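Hypothetical protein TTHA1013 (Thermus thermophilus, PDB 1WV8) is of unknown function, a small two-subunit protein of the DUF1902 family whose sheet runs on from one subunit into the other. Local coordinates at residues L4-L9 / V60-E65. Numbering follows the deposited sequence.
Sequences LKVQAL and VELRLE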
loop_
_atom_site.group_PDB
_atom_site.type_symbol
_atom_site.label_atom_id
_atom_site.label_comp_id
_atom_site.label_asym_id
_atom_site.label_seq_id
_atom_site.Cartn_x
_atom_site.Cartn_y
_atom_site.Cartn_z
ATOM N N LEU A 4 7.848 8.988 1.590
ATOM C CA LEU A 4 8.267 8.548 0.265
ATOM C C LEU A 4 7.242 7.549 -0.255
ATOM O O LEU A 4 7.107 6.446 0.283
ATOM C CB LEU A 4 9.636 7.874 0.327
ATOM C CG LEU A 4 10.831 8.705 0.789
ATOM C CD1 LEU A 4 12.046 7.830 1.004
ATOM C CD2 LEU A 4 11.103 9.767 -0.253
ATOM N N LYS A 5 6.523 7.944 -1.294
ATOM C CA LYS A 5 5.511 7.090 -1.881
ATOM C C LYS A 5 6.144 6.126 -2.875
ATOM O O LYS A 5 6.864 6.538 -3.782
ATOM C CB LYS A 5 4.455 7.956 -2.567
ATOM C CG LYS A 5 3.787 8.948 -1.622
ATOM C CD LYS A 5 2.720 9.762 -2.335
ATOM C CE LYS A 5 2.100 10.796 -1.409
ATOM N NZ LYS A 5 1.046 11.603 -2.094
ATOM N N VAL A 6 5.876 4.840 -2.683
ATOM C CA VAL A 6 6.385 3.787 -3.555
ATOM C C VAL A 6 5.216 2.922 -4.013
ATOM O O VAL A 6 4.434 2.423 -3.188
ATOM C CB VAL A 6 7.392 2.884 -2.816
ATOM C CG1 VAL A 6 7.857 1.735 -3.723
ATOM C CG2 VAL A 6 8.577 3.715 -2.358
ATOM N N GLN A 7 5.081 2.745 -5.324
ATOM C CA GLN A 7 4.001 1.917 -5.831
ATOM C C GLN A 7 4.446 0.477 -6.023
ATOM O O GLN A 7 5.571 0.210 -6.453
ATOM C CB GLN A 7 3.462 2.444 -7.155
ATOM C CG GLN A 7 2.717 3.752 -7.074
ATOM C CD GLN A 7 3.643 4.944 -7.089
ATOM O OE1 GLN A 7 4.481 5.069 -7.974
ATOM N NE2 GLN A 7 3.489 5.835 -6.112
ATOM N N ALA A 8 3.550 -0.445 -5.694
ATOM C CA ALA A 8 3.809 -1.866 -5.865
ATOM C C ALA A 8 2.856 -2.243 -6.976
ATOM O O ALA A 8 1.643 -2.109 -6.827
ATOM C CB ALA A 8 3.475 -2.640 -4.601
ATOM N N LEU A 9 3.416 -2.680 -8.097
ATOM C CA LEU A 9 2.618 -3.050 -9.260
ATOM C C LEU A 9 2.649 -4.566 -9.407
ATOM O O LEU A 9 3.721 -5.179 -9.406
ATOM C CB LEU A 9 3.208 -2.360 -10.492
ATOM C CG LEU A 9 3.485 -0.876 -10.237
ATOM C CD1 LEU A 9 4.475 -0.351 -11.241
ATOM C CD2 LEU A 9 2.186 -0.104 -10.286
ATOM N N VAL A 60 11.942 10.104 8.086
ATOM C CA VAL A 60 11.317 9.645 6.847
ATOM C C VAL A 60 10.595 8.307 6.966
ATOM O O VAL A 60 11.104 7.363 7.574
ATOM C CB VAL A 60 12.356 9.530 5.700
ATOM C CG1 VAL A 60 11.671 9.069 4.423
ATOM C CG2 VAL A 60 13.036 10.868 5.471
ATOM N N GLU A 61 9.402 8.241 6.381
ATOM C CA GLU A 61 8.601 7.021 6.382
ATOM C C GLU A 61 8.303 6.591 4.945
ATOM O O GLU A 61 8.123 7.423 4.046
ATOM C CB GLU A 61 7.287 7.233 7.129
ATOM C CG GLU A 61 6.465 8.404 6.617
ATOM C CD GLU A 61 5.024 8.377 7.108
ATOM O OE1 GLU A 61 4.807 8.232 8.331
ATOM O OE2 GLU A 61 4.107 8.511 6.269
ATOM N N LEU A 62 8.252 5.284 4.748
ATOM C CA LEU A 62 7.976 4.692 3.444
ATOM C C LEU A 62 6.495 4.299 3.311
ATOM O O LEU A 62 5.990 3.526 4.126
ATOM C CB LEU A 62 8.854 3.449 3.278
ATOM C CG LEU A 62 8.738 2.614 2.007
ATOM C CD1 LEU A 62 9.367 3.367 0.854
ATOM C CD2 LEU A 62 9.445 1.282 2.215
ATOM N N ARG A 63 5.798 4.834 2.305
ATOM C CA ARG A 63 4.389 4.480 2.087
ATOM C C ARG A 63 4.251 3.585 0.839
ATOM O O ARG A 63 4.304 4.063 -0.299
ATOM C CB ARG A 63 3.520 5.732 1.911
ATOM C CG ARG A 63 2.021 5.424 1.796
ATOM C CD ARG A 63 1.176 6.680 1.591
ATOM N NE ARG A 63 1.299 7.642 2.688
ATOM C CZ ARG A 63 0.683 8.823 2.718
ATOM N NH1 ARG A 63 -0.100 9.187 1.711
ATOM N NH2 ARG A 63 0.858 9.646 3.745
ATOM N N LEU A 64 4.102 2.282 1.056
ATOM C CA LEU A 64 3.938 1.338 -0.046
ATOM C C LEU A 64 2.471 1.324 -0.451
ATOM O O LEU A 64 1.596 1.024 0.365
ATOM C CB LEU A 64 4.348 -0.061 0.379
ATOM C CG LEU A 64 5.092 -0.947 -0.631
ATOM C CD1 LEU A 64 4.720 -2.392 -0.356
ATOM C CD2 LEU A 64 4.750 -0.578 -2.064
ATOM N N GLU A 65 2.209 1.645 -1.716
ATOM C CA GLU A 65 0.848 1.705 -2.235
ATOM C C GLU A 65 0.554 0.623 -3.273
ATOM O O GLU A 65 1.355 0.378 -4.174
ATOM C CB GLU A 65 0.603 3.082 -2.855
ATOM C CG GLU A 65 0.851 4.239 -1.882
ATOM C CD GLU A 65 0.958 5.584 -2.584
ATOM O OE1 GLU A 65 1.805 5.703 -3.497
ATOM O OE2 GLU A 65 0.204 6.520 -2.219
#
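Val6 and Leu62 meet on the buried face of two parallel strands, 4-9 and 61-65. Val6 CG2 presses on Leu62 CD1 at 3.3 Å, tighter than usual for two methyls. Leu64 CD2 lies 3.5 Å from Ala8 CB and also touches Val6 O. Leu4 packs its CD1 on Val60 CG1. Helix 34-51 covers this face, with Leu41 on Leu62 and Leu37 on Ala8. Five backbone hydrogen bonds join the strands, from Leu4 N to Glu61 O at one end to Ala8 N to Glu65 O at the other.

The other face is polar and partly open to solvent at Lys5, Gln7 and Arg63, while Glu65 is buried. Gln7 and Glu65 run side by side, and Gln7 NE2 donates to Glu65 OE1 at 3.1 Å. The chain of Gln7 bends at chi2 (83°), which turns the edge of its amide to the carboxylate. OE1 lies in the amide plane, though the two planes stand 47° apart. An alanine in place of Gln7 would probably leave Glu65 OE1 without this donor. The extended Lys5 chain passes Arg63, its CE 4.1 Å from Arg63 NH1. Strand 61-65 also pairs antiparallel with a strand of the second subunit. The arrangement is that of a mixed beta-sheet backed by a helix and continued across a dimer interface.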